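Local coordinates for SVS_variant_AS1 (Streptomyces sp. CWA1, PDB 6TJA), which probably cyclises geranylgeranyl diphosphate to spiroviolene, as an engineered variant of a reconstructed ancestral class I terpene cyclase, at residues P190-L195 / E218-V223; F63-A68 / L298-R303; P117-N122 / A129-A134; R136-S139 / Q145-R148. One frame throughout, in Å; residues are numbered along the deposited sequence.

Interaction 1: residues P190-L195 / E218-V223; sequences PTFAML and EMAIMV
Phe192 reaches across from the short helix 188-192, lays its ring obliquely against Ile221 of helix 211-231 and turns one face to the methyl of Ala220. The two larger side chains run past each other in opposite directions, with Phe192 CD2 coming 3.5 Å from Ile221 CG1. In Phe192, CG lies beside the backbone N and anti to the carbonyl carbon (chi1 -80°), which sends the ring across the gap, and in Ile221 the CG1 branch takes the same position. A long, flat phenylalanine can span from one helix to the other, and isoleucine offers it a slim CG1 branch. Ala220 CB lies near the rim of the ring, 4.3 Å from Phe192 CZ; so small a group lets the aromatic come close to the helix backbone, where Phe192 CE2 stands 4.2 Å from Ala220 O. Leu195 CD1 fills in at the ring edge, in the plane, brought there by a type I turn from Phe192 to Leu195. No hydrogen bond crosses this buried apolar seam of the all-helical terpene cyclase fold. Helix 188-192 follows the break near Gly187, which in class I terpene cyclases probably lies beside the active site. Phe63, in the loop after helix 56-61, also meets the Phe192 ring. Met219 packs on Phe276 and Leu279 of helix 258-283, and Pro190 on Phe149 and Trp156 of helix 143-169.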
loop_
_atom_site.group_PDB
_atom_site.type_symbol
_atom_site.label_atom_id
_atom_site.label_comp_id
_atom_site.label_asym_id
_atom_site.label_seq_id
_atom_site.Cartn_x
_atom_site.Cartn_y
_atom_site.Cartn_z
ATOM N N PRO A 190 -4.374 -6.419 6.772
ATOM C CA PRO A 190 -5.787 -6.297 6.421
ATOM C C PRO A 190 -6.723 -7.007 7.410
ATOM O O PRO A 190 -7.835 -6.571 7.512
ATOM C CB PRO A 190 -5.794 -6.897 5.011
ATOM C CG PRO A 190 -4.718 -7.937 5.060
ATOM C CD PRO A 190 -3.625 -7.225 5.797
ATOM N N THR A 191 -6.271 -8.054 8.113
ATOM C CA THR A 191 -7.058 -8.714 9.187
ATOM C C THR A 191 -7.357 -7.711 10.322
ATOM O O THR A 191 -8.548 -7.536 10.712
ATOM C CB THR A 191 -6.376 -9.985 9.716
ATOM O OG1 THR A 191 -6.196 -10.870 8.624
ATOM C CG2 THR A 191 -7.186 -10.711 10.766
ATOM N N PHE A 192 -6.321 -7.063 10.841
ATOM C CA PHE A 192 -6.401 -6.131 11.985
ATOM C C PHE A 192 -7.103 -4.837 11.544
ATOM O O PHE A 192 -7.833 -4.213 12.366
ATOM C CB PHE A 192 -5.007 -5.994 12.603
ATOM C CG PHE A 192 -4.655 -7.146 13.513
ATOM C CD1 PHE A 192 -5.268 -7.286 14.744
ATOM C CD2 PHE A 192 -3.777 -8.131 13.126
ATOM C CE1 PHE A 192 -4.962 -8.338 15.594
ATOM C CE2 PHE A 192 -3.471 -9.192 13.971
ATOM C CZ PHE A 192 -4.055 -9.285 15.209
ATOM N N ALA A 193 -6.956 -4.459 10.275
ATOM C CA ALA A 193 -7.549 -3.210 9.734
ATOM C C ALA A 193 -9.068 -3.386 9.587
ATOM O O ALA A 193 -9.707 -2.395 9.301
ATOM C CB ALA A 193 -6.924 -2.823 8.397
ATOM N N MET A 194 -9.616 -4.600 9.725
ATOM C CA MET A 194 -11.089 -4.832 9.722
ATOM C C MET A 194 -11.709 -4.693 11.124
ATOM O O MET A 194 -12.936 -4.743 11.196
ATOM C CB MET A 194 -11.430 -6.227 9.211
ATOM C CG MET A 194 -11.017 -6.466 7.795
ATOM S SD MET A 194 -11.801 -7.958 7.253
ATOM C CE MET A 194 -10.931 -9.229 8.162
ATOM N N LEU A 195 -10.953 -4.502 12.190
ATOM C CA LEU A 195 -11.512 -4.349 13.528
ATOM C C LEU A 195 -12.520 -3.209 13.633
ATOM O O LEU A 195 -13.587 -3.386 14.093
ATOM C CB LEU A 195 -10.429 -4.198 14.581
ATOM C CG LEU A 195 -9.610 -5.390 15.047
ATOM C CD1 LEU A 195 -8.373 -5.052 15.849
ATOM C CD2 LEU A 195 -10.436 -6.438 15.753
ATOM N N GLU A 218 1.774 -3.385 14.566
ATOM C CA GLU A 218 2.843 -4.224 13.981
ATOM C C GLU A 218 3.154 -5.378 14.945
ATOM O O GLU A 218 3.264 -6.512 14.481
ATOM C CB GLU A 218 4.024 -3.340 13.624
ATOM C CG GLU A 218 3.804 -2.525 12.363
ATOM C CD GLU A 218 5.094 -2.107 11.684
ATOM O OE1 GLU A 218 6.161 -2.265 12.324
ATOM O OE2 GLU A 218 5.043 -1.619 10.520
ATOM N N MET A 219 3.202 -5.119 16.249
ATOM C CA MET A 219 3.600 -6.151 17.225
ATOM C C MET A 219 2.511 -7.207 17.260
ATOM O O MET A 219 2.845 -8.430 17.260
ATOM C CB MET A 219 3.855 -5.544 18.606
ATOM C CG MET A 219 5.218 -4.873 18.611
ATOM S SD MET A 219 5.917 -4.428 20.177
ATOM C CE MET A 219 5.124 -2.834 20.407
ATOM N N ALA A 220 1.257 -6.767 17.268
ATOM C CA ALA A 220 0.120 -7.698 17.275
ATOM C C ALA A 220 0.255 -8.597 16.051
ATOM O O ALA A 220 0.066 -9.829 16.176
ATOM C CB ALA A 220 -1.173 -6.938 17.292
ATOM N N ILE A 221 0.558 -7.989 14.897
ATOM C CA ILE A 221 0.647 -8.686 13.584
ATOM C C ILE A 221 1.812 -9.673 13.619
ATOM O O ILE A 221 1.623 -10.798 13.167
ATOM C CB ILE A 221 0.745 -7.672 12.438
ATOM C CG1 ILE A 221 -0.593 -6.967 12.255
ATOM C CG2 ILE A 221 1.207 -8.308 11.133
ATOM C CD1 ILE A 221 -0.501 -5.774 11.332
ATOM N N MET A 222 2.943 -9.280 14.191
ATOM C CA MET A 222 4.186 -10.076 14.201
ATOM C C MET A 222 3.994 -11.278 15.119
ATOM O O MET A 222 4.446 -12.355 14.755
ATOM C CB MET A 222 5.381 -9.240 14.654
ATOM C CG MET A 222 6.734 -9.925 14.386
ATOM S SD MET A 222 7.123 -10.078 12.607
ATOM C CE MET A 222 7.926 -8.505 12.405
ATOM N N VAL A 223 3.301 -11.132 16.246
ATOM C CA VAL A 223 3.059 -12.278 17.169
ATOM C C VAL A 223 2.117 -13.261 16.471
ATOM O O VAL A 223 2.437 -14.469 16.479
ATOM C CB VAL A 223 2.512 -11.847 18.534
ATOM C CG1 VAL A 223 2.139 -13.068 19.373
ATOM C CG2 VAL A 223 3.494 -10.948 19.272
#

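Interaction 2: residues F63-A68 / L298-R303; sequences FAPTAA and LRHGIR
His300 ND1 is hydrogen-bonded to the backbone O of Glu18, a tie that helps fix the turn of the imidazole whose face receives Pro65. This is one of two CH-pi contacts by which the loop between helices 56-61 and 70-91 docks on helix 289-309, the last long helix of the all-alpha terpene cyclase fold. Pro65 CG stands over the His300 ring, 3.9 Å from the centroid and somewhat toward the rim, the proline ring lying at a slant across the imidazole. Proline suits its place twice over: its fixed phi fits the second position of the type I turn from Ala64 to Ala67, and its ring offers CG, and beside it CD, to the imidazole face. The second contact reverses the roles. Phe63 starts off away from the helix, but with CG anti to its carbonyl carbon (chi1 -82°) the ring swings back and lies flat against Gly301. Gly301 CA sits almost exactly over the ring centre, 3.3 Å from the centroid and 9° off the normal. With the backbone where it is, a CB on Gly301 would fall only 2.8 Å from Phe63 CE2, so the bare backbone is what lets the ring come this near. Trading Phe63 for an alanine would probably open a gap over Gly301 CA and leave the Phe192 ring without its aromatic neighbour. Phe59 and Phe60 also meet the Phe63 ring. At its far end, Phe63 CZ lies 3.4 Å from Gly301 O.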
loop_
_atom_site.group_PDB
_atom_site.type_symbol
_atom_site.label_atom_id
_atom_site.label_comp_id
_atom_site.label_asym_id
_atom_site.label_seq_id
_atom_site.Cartn_x
_atom_site.Cartn_y
_atom_site.Cartn_z
ATOM N N PHE A 63 -11.941 -11.821 17.175
ATOM C CA PHE A 63 -11.297 -10.531 17.030
ATOM C C PHE A 63 -12.234 -9.411 17.432
ATOM O O PHE A 63 -11.821 -8.463 17.988
ATOM C CB PHE A 63 -10.856 -10.311 15.589
ATOM C CG PHE A 63 -9.569 -10.954 15.248
ATOM C CD1 PHE A 63 -9.395 -12.296 15.419
ATOM C CD2 PHE A 63 -8.527 -10.210 14.776
ATOM C CE1 PHE A 63 -8.212 -12.892 15.122
ATOM C CE2 PHE A 63 -7.333 -10.795 14.476
ATOM C CZ PHE A 63 -7.178 -12.139 14.641
ATOM N N ALA A 64 -13.516 -9.578 17.164
ATOM C CA ALA A 64 -14.516 -8.575 17.458
ATOM C C ALA A 64 -15.703 -9.219 18.165
ATOM O O ALA A 64 -16.775 -9.302 17.637
ATOM C CB ALA A 64 -14.943 -7.917 16.175
ATOM N N PRO A 65 -15.488 -9.662 19.380
ATOM C CA PRO A 65 -16.539 -10.393 20.059
ATOM C C PRO A 65 -17.737 -9.608 20.592
ATOM O O PRO A 65 -18.586 -10.239 21.092
ATOM C CB PRO A 65 -15.791 -11.131 21.152
ATOM C CG PRO A 65 -14.626 -10.285 21.441
ATOM C CD PRO A 65 -14.294 -9.510 20.212
ATOM N N THR A 66 -17.779 -8.287 20.505
ATOM C CA THR A 66 -18.952 -7.501 20.965
ATOM C C THR A 66 -19.483 -6.635 19.823
ATOM O O THR A 66 -20.299 -5.752 20.100
ATOM C CB THR A 66 -18.610 -6.713 22.227
ATOM O OG1 THR A 66 -17.696 -5.683 21.856
ATOM C CG2 THR A 66 -18.008 -7.597 23.292
ATOM N N ALA A 67 -19.078 -6.925 18.582
ATOM C CA ALA A 67 -19.582 -6.257 17.361
ATOM C C ALA A 67 -21.109 -6.168 17.439
ATOM O O ALA A 67 -21.763 -7.244 17.520
ATOM C CB ALA A 67 -19.145 -7.035 16.149
ATOM N N ALA A 68 -21.651 -4.946 17.413
ATOM C CA ALA A 68 -23.085 -4.675 17.679
ATOM C C ALA A 68 -23.913 -5.101 16.466
ATOM O O ALA A 68 -25.040 -5.588 16.662
ATOM C CB ALA A 68 -23.282 -3.213 18.045
ATOM N N LEU A 298 -6.801 -5.685 19.116
ATOM C CA LEU A 298 -5.432 -6.240 18.917
ATOM C C LEU A 298 -5.224 -7.383 19.924
ATOM O O LEU A 298 -4.760 -8.463 19.520
ATOM C CB LEU A 298 -4.384 -5.148 19.112
ATOM C CG LEU A 298 -4.418 -3.952 18.162
ATOM C CD1 LEU A 298 -3.333 -2.964 18.566
ATOM C CD2 LEU A 298 -4.236 -4.369 16.694
ATOM N N ARG A 299 -5.571 -7.159 21.193
ATOM C CA ARG A 299 -5.364 -8.161 22.261
ATOM C C ARG A 299 -6.209 -9.396 21.935
ATOM O O ARG A 299 -5.633 -10.506 21.919
ATOM C CB ARG A 299 -5.677 -7.549 23.628
ATOM C CG ARG A 299 -4.734 -6.430 24.036
ATOM C CD ARG A 299 -5.190 -5.726 25.303
ATOM N NE ARG A 299 -5.055 -6.627 26.430
ATOM C CZ ARG A 299 -4.013 -6.700 27.265
ATOM N NH1 ARG A 299 -2.964 -5.916 27.107
ATOM N NH2 ARG A 299 -4.016 -7.594 28.236
ATOM N N HIS A 300 -7.507 -9.202 21.651
ATOM C CA HIS A 300 -8.469 -10.287 21.312
ATOM C C HIS A 300 -7.961 -11.051 20.092
ATOM O O HIS A 300 -8.114 -12.274 20.069
ATOM C CB HIS A 300 -9.881 -9.719 21.035
ATOM C CG HIS A 300 -10.688 -9.468 22.257
ATOM N ND1 HIS A 300 -10.741 -10.379 23.292
ATOM C CD2 HIS A 300 -11.516 -8.457 22.597
ATOM C CE1 HIS A 300 -11.578 -9.953 24.222
ATOM N NE2 HIS A 300 -12.041 -8.763 23.833
ATOM N N GLY A 301 -7.453 -10.320 19.093
ATOM C CA GLY A 301 -6.878 -10.867 17.845
ATOM C C GLY A 301 -5.680 -11.764 18.117
ATOM O O GLY A 301 -5.716 -12.867 17.649
ATOM N N ILE A 302 -4.668 -11.304 18.872
ATOM C CA ILE A 302 -3.438 -12.091 19.173
ATOM C C ILE A 302 -3.874 -13.418 19.802
ATOM O O ILE A 302 -3.513 -14.469 19.280
ATOM C CB ILE A 302 -2.466 -11.338 20.093
ATOM C CG1 ILE A 302 -1.884 -10.086 19.435
ATOM C CG2 ILE A 302 -1.360 -12.266 20.589
ATOM C CD1 ILE A 302 -1.153 -9.176 20.401
ATOM N N ARG A 303 -4.638 -13.346 20.885
ATOM C CA ARG A 303 -5.169 -14.525 21.621
ATOM C C ARG A 303 -6.031 -15.399 20.706
ATOM O O ARG A 303 -5.834 -16.629 20.685
ATOM C CB ARG A 303 -6.022 -14.067 22.808
ATOM C CG ARG A 303 -6.586 -15.207 23.651
ATOM C CD ARG A 303 -5.579 -16.297 23.983
ATOM N NE ARG A 303 -6.301 -17.276 24.758
ATOM C CZ ARG A 303 -6.020 -17.630 26.009
ATOM N NH1 ARG A 303 -4.952 -17.158 26.636
ATOM N NH2 ARG A 303 -6.796 -18.500 26.619
#

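Interaction 3: residues P117-N122 / A129-A134; sequences PSAEDN and ALQDIA
The hydrogen bond between Gln131 and Ala119 carries this surface contact. Gln131 NE2 donates to Ala119 O at 3.1 Å, and the bond is nearly straight, with 164° at the hydrogen. The acceptor lies close to the plane of the glutamine amide, whereas the donor stands above the carbonyl plane of Ala119, 42° out of it, and so is not aimed at a lone pair. Gln131 reaches this far because CG lies beside the backbone N (chi1 -76°) and the chain then runs extended, carrying the amide from the helix to the loop. The same nitrogen makes a weak hydrogen bond to Ala113 O, so one amide group ties together two backbone carbonyls. Glutamine suits the place, being long, uncharged and able to offer two N-H groups.

Van der Waals contact adds a little. Ala119 CB touches the amide, 3.7 Å from Gln131 NE2, and its small methyl leaves room for the bond beside it. Pro117 O is near as well, 3.6 Å from Gln131 NE2, without being bonded to it.

The loop is further held by the dimer: Ser118 OG is hydrogen-bonded to Pro348 O of the second subunit, and Pro117 packs on Leu358 of that subunit. Within the chain, the contact fastens the loop that joins helix 100-115 to helix 126-140, while Leu130 packs on Val110 and Leu114 of the former and Ile133 on Leu78 and Trp82 of helix 70-91.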
loop_
_atom_site.group_PDB
_atom_site.type_symbol
_atom_site.label_atom_id
_atom_site.label_comp_id
_atom_site.label_asym_id
_atom_site.label_seq_id
_atom_site.Cartn_x
_atom_site.Cartn_y
_atom_site.Cartn_z
ATOM N N PRO A 117 -14.841 -0.296 -8.151
ATOM C CA PRO A 117 -16.030 -1.124 -8.326
ATOM C C PRO A 117 -16.376 -1.380 -9.775
ATOM O O PRO A 117 -16.986 -2.365 -10.043
ATOM C CB PRO A 117 -17.129 -0.322 -7.645
ATOM C CG PRO A 117 -16.447 0.634 -6.802
ATOM C CD PRO A 117 -15.136 0.934 -7.428
ATOM N N SER A 118 -15.966 -0.507 -10.672
ATOM C CA SER A 118 -16.230 -0.671 -12.129
ATOM C C SER A 118 -15.282 -1.717 -12.741
ATOM O O SER A 118 -15.557 -2.211 -13.850
ATOM C CB SER A 118 -16.158 0.650 -12.856
ATOM O OG SER A 118 -14.928 1.319 -12.615
ATOM N N ALA A 119 -14.220 -2.079 -12.030
ATOM C CA ALA A 119 -13.240 -3.090 -12.471
ATOM C C ALA A 119 -13.976 -4.381 -12.858
ATOM O O ALA A 119 -14.958 -4.744 -12.147
ATOM C CB ALA A 119 -12.221 -3.332 -11.378
ATOM N N GLU A 120 -13.483 -5.027 -13.903
ATOM C CA GLU A 120 -13.976 -6.274 -14.429
ATOM C C GLU A 120 -13.024 -7.381 -14.032
ATOM O O GLU A 120 -11.881 -7.141 -13.841
ATOM C CB GLU A 120 -14.165 -6.174 -15.935
ATOM C CG GLU A 120 -15.612 -5.888 -16.289
ATOM C CD GLU A 120 -15.794 -5.254 -17.630
ATOM O OE1 GLU A 120 -15.097 -5.649 -18.559
ATOM O OE2 GLU A 120 -16.649 -4.370 -17.762
ATOM N N ASP A 121 -13.525 -8.577 -13.840
ATOM C CA ASP A 121 -12.741 -9.701 -13.383
ATOM C C ASP A 121 -11.648 -10.322 -14.214
ATOM O O ASP A 121 -10.669 -10.770 -13.672
ATOM C CB ASP A 121 -13.629 -10.785 -12.783
ATOM C CG ASP A 121 -14.296 -11.636 -13.802
ATOM O OD1 ASP A 121 -15.489 -11.861 -13.692
ATOM O OD2 ASP A 121 -13.636 -12.073 -14.736
ATOM N N ASN A 122 -11.867 -10.382 -15.519
ATOM C CA ASN A 122 -11.027 -11.056 -16.491
ATOM C C ASN A 122 -10.644 -12.520 -16.179
ATOM O O ASN A 122 -9.495 -12.877 -16.073
ATOM C CB ASN A 122 -9.917 -10.180 -17.101
ATOM C CG ASN A 122 -8.831 -9.837 -16.140
ATOM O OD1 ASN A 122 -8.264 -10.703 -15.527
ATOM N ND2 ASN A 122 -8.521 -8.560 -16.025
ATOM N N ALA A 129 -15.976 -12.047 -5.862
ATOM C CA ALA A 129 -16.079 -12.301 -4.405
ATOM C C ALA A 129 -15.485 -11.130 -3.589
ATOM O O ALA A 129 -16.183 -10.633 -2.656
ATOM C CB ALA A 129 -15.410 -13.617 -4.087
ATOM N N LEU A 130 -14.253 -10.703 -3.915
ATOM C CA LEU A 130 -13.579 -9.578 -3.220
ATOM C C LEU A 130 -14.418 -8.324 -3.403
ATOM O O LEU A 130 -14.495 -7.527 -2.463
ATOM C CB LEU A 130 -12.153 -9.355 -3.751
ATOM C CG LEU A 130 -11.365 -8.270 -3.017
ATOM C CD1 LEU A 130 -11.246 -8.605 -1.528
ATOM C CD2 LEU A 130 -9.984 -8.053 -3.605
ATOM N N GLN A 131 -14.994 -8.127 -4.588
ATOM C CA GLN A 131 -15.734 -6.877 -4.907
ATOM C C GLN A 131 -17.027 -6.812 -4.084
ATOM O O GLN A 131 -17.454 -5.678 -3.757
ATOM C CB GLN A 131 -15.985 -6.766 -6.407
ATOM C CG GLN A 131 -14.741 -6.349 -7.178
ATOM C CD GLN A 131 -15.055 -6.076 -8.624
ATOM O OE1 GLN A 131 -15.634 -6.917 -9.291
ATOM N NE2 GLN A 131 -14.660 -4.909 -9.112
ATOM N N ASP A 132 -17.629 -7.965 -3.801
ATOM C CA ASP A 132 -18.849 -8.089 -2.972
ATOM C C ASP A 132 -18.491 -7.705 -1.533
ATOM O O ASP A 132 -19.181 -6.863 -0.939
ATOM C CB ASP A 132 -19.400 -9.517 -2.996
ATOM C CG ASP A 132 -20.711 -9.632 -2.228
ATOM O OD1 ASP A 132 -21.730 -9.047 -2.679
ATOM O OD2 ASP A 132 -20.684 -10.227 -1.160
ATOM N N ILE A 133 -17.399 -8.279 -1.015
ATOM C CA ILE A 133 -16.854 -7.902 0.312
ATOM C C ILE A 133 -16.645 -6.394 0.303
ATOM O O ILE A 133 -17.156 -5.749 1.207
ATOM C CB ILE A 133 -15.562 -8.652 0.657
ATOM C CG1 ILE A 133 -15.820 -10.142 0.876
ATOM C CG2 ILE A 133 -14.904 -8.003 1.865
ATOM C CD1 ILE A 133 -14.584 -11.017 0.683
ATOM N N ALA A 134 -15.950 -5.852 -0.697
ATOM C CA ALA A 134 -15.649 -4.402 -0.768
ATOM C C ALA A 134 -16.944 -3.585 -0.731
ATOM O O ALA A 134 -16.948 -2.542 -0.064
ATOM C CB ALA A 134 -14.846 -4.073 -1.995
#

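Interaction 4: residues R136-S139 / Q145-R148; sequences RFRS and QVRR
Val146 is the centre of this contact, its two methyl groups fitted against Phe137 and Arg138 on the preceding helix. With CG1 anti to the backbone N (chi1 169°), the branches divide the work. CG2 settles against the backbone of Phe137, 3.7 Å from Phe137 O, and also lies 4.2 Å from Phe137 CB. CG1 goes to the arginine, where it stands 4.0 Å from Arg138 NE. A compact beta-branched residue suits this spot: it keeps both methyls close to the helix backbone and allows the two backbones to come close, with no torsion beyond chi1 to settle.

Arg138 crosses Val146 at about a right angle. Its chain, extended from CG to NE, runs across the valine and meets it obliquely at the guanidinium, while Arg138 CG comes 4.1 Å from Val146 CG2. The polar end is engaged beyond the pair, since Arg138 NH2 is hydrogen-bonded to Leu114 O. An alanine in place of Val146 would remove both methyls and would probably open a gap beside Phe137 CB, leaving the arginine chain freer to shift.

Phe137 contributes its backbone and CB, while its ring leads away to meet Phe149 edge-to-face. The contact packs the last turns of helix 126-140 on the first turns of helix 143-169, just beside their short connection; helix 70-91 also packs here, its Ala75 touching both Phe137 and Arg136.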
loop_
_atom_site.group_PDB
_atom_site.type_symbol
_atom_site.label_atom_id
_atom_site.label_comp_id
_atom_site.label_asym_id
_atom_site.label_seq_id
_atom_site.Cartn_x
_atom_site.Cartn_y
_atom_site.Cartn_z
ATOM N N ARG A 136 -19.843 -4.387 0.577
ATOM C CA ARG A 136 -20.273 -4.451 1.994
ATOM C C ARG A 136 -19.507 -3.399 2.810
ATOM O O ARG A 136 -20.155 -2.638 3.540
ATOM C CB ARG A 136 -20.088 -5.872 2.527
ATOM C CG ARG A 136 -21.063 -6.869 1.918
ATOM C CD ARG A 136 -20.713 -8.313 2.189
ATOM N NE ARG A 136 -21.595 -9.231 1.453
ATOM C CZ ARG A 136 -22.637 -9.881 1.964
ATOM N NH1 ARG A 136 -22.996 -9.758 3.229
ATOM N NH2 ARG A 136 -23.336 -10.668 1.186
ATOM N N PHE A 137 -18.179 -3.344 2.701
ATOM C CA PHE A 137 -17.332 -2.452 3.538
ATOM C C PHE A 137 -17.737 -1.015 3.269
ATOM O O PHE A 137 -17.772 -0.247 4.212
ATOM C CB PHE A 137 -15.844 -2.655 3.261
ATOM C CG PHE A 137 -15.242 -3.902 3.851
ATOM C CD1 PHE A 137 -16.016 -4.831 4.521
ATOM C CD2 PHE A 137 -13.893 -4.153 3.704
ATOM C CE1 PHE A 137 -15.440 -5.969 5.068
ATOM C CE2 PHE A 137 -13.316 -5.276 4.269
ATOM C CZ PHE A 137 -14.090 -6.178 4.956
ATOM N N ARG A 138 -18.056 -0.677 2.026
ATOM C CA ARG A 138 -18.425 0.712 1.644
ATOM C C ARG A 138 -19.859 1.019 2.101
ATOM O O ARG A 138 -20.138 2.185 2.278
ATOM C CB ARG A 138 -18.300 0.920 0.130
ATOM C CG ARG A 138 -16.864 0.890 -0.374
ATOM C CD ARG A 138 -16.695 1.432 -1.782
ATOM N NE ARG A 138 -15.273 1.573 -2.036
ATOM C CZ ARG A 138 -14.478 0.656 -2.612
ATOM N NH1 ARG A 138 -14.959 -0.501 -3.047
ATOM N NH2 ARG A 138 -13.197 0.945 -2.782
ATOM N N SER A 139 -20.722 0.015 2.271
ATOM C CA SER A 139 -22.142 0.209 2.690
ATOM C C SER A 139 -22.196 0.748 4.125
ATOM O O SER A 139 -23.072 1.571 4.366
ATOM C CB SER A 139 -22.993 -1.040 2.533
ATOM O OG SER A 139 -22.616 -2.067 3.450
ATOM N N GLN A 145 -12.132 4.495 6.712
ATOM C CA GLN A 145 -11.873 3.115 7.197
ATOM C C GLN A 145 -11.634 2.202 5.995
ATOM O O GLN A 145 -10.732 1.351 6.083
ATOM C CB GLN A 145 -13.029 2.591 8.035
ATOM C CG GLN A 145 -13.206 3.327 9.351
ATOM C CD GLN A 145 -14.520 2.924 9.980
ATOM O OE1 GLN A 145 -15.574 2.975 9.331
ATOM N NE2 GLN A 145 -14.450 2.469 11.224
ATOM N N VAL A 146 -12.410 2.376 4.924
ATOM C CA VAL A 146 -12.220 1.614 3.655
ATOM C C VAL A 146 -10.783 1.847 3.139
ATOM O O VAL A 146 -10.128 0.856 2.770
ATOM C CB VAL A 146 -13.302 1.936 2.615
ATOM C CG1 VAL A 146 -12.964 1.374 1.250
ATOM C CG2 VAL A 146 -14.666 1.420 3.062
ATOM N N ARG A 147 -10.261 3.069 3.184
ATOM C CA ARG A 147 -8.901 3.326 2.661
ATOM C C ARG A 147 -7.879 2.659 3.577
ATOM O O ARG A 147 -6.890 2.145 3.061
ATOM C CB ARG A 147 -8.607 4.815 2.520
ATOM C CG ARG A 147 -9.305 5.476 1.341
ATOM C CD ARG A 147 -9.045 4.866 -0.028
ATOM N NE ARG A 147 -7.716 5.119 -0.559
ATOM C CZ ARG A 147 -7.237 4.556 -1.668
ATOM N NH1 ARG A 147 -7.976 3.688 -2.338
ATOM N NH2 ARG A 147 -6.026 4.872 -2.101
ATOM N N ARG A 148 -8.105 2.676 4.884
ATOM C CA ARG A 148 -7.216 1.984 5.841
ATOM C C ARG A 148 -7.163 0.508 5.434
ATOM O O ARG A 148 -6.042 -0.031 5.415
ATOM C CB ARG A 148 -7.672 2.210 7.286
ATOM C CG ARG A 148 -7.520 3.650 7.761
ATOM C CD ARG A 148 -8.096 3.873 9.151
ATOM N NE ARG A 148 -7.982 5.255 9.589
ATOM C CZ ARG A 148 -8.381 5.736 10.775
ATOM N NH1 ARG A 148 -8.902 4.944 11.699
ATOM N NH2 ARG A 148 -8.215 7.013 11.051
#

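How the interactions relate
Interactions 1 and 2 form one continuous packed region: their centres are 11 Å apart, and Phe192 CE1 lies 3.6 Å from Phe63 CE2. Interaction 1 also reaches interaction 4, through Met194 SD at 3.7 Å from Phe137 CZ. Interactions 3 and 4 share helix 126-140 and touch lightly, Pro117 CG being 4.2 Å from Arg138 NH1. Along the chain, interaction 2 closes a long loop that holds the other three; its Pro65 side chain is about 4 Å from a bound PEG, probably from the crystallisation liquor. Helix 211-231 ends in a sequence matching the metal-binding NSE motif of class I terpene cyclases, so interaction 1 is probably nearest the catalytic pocket.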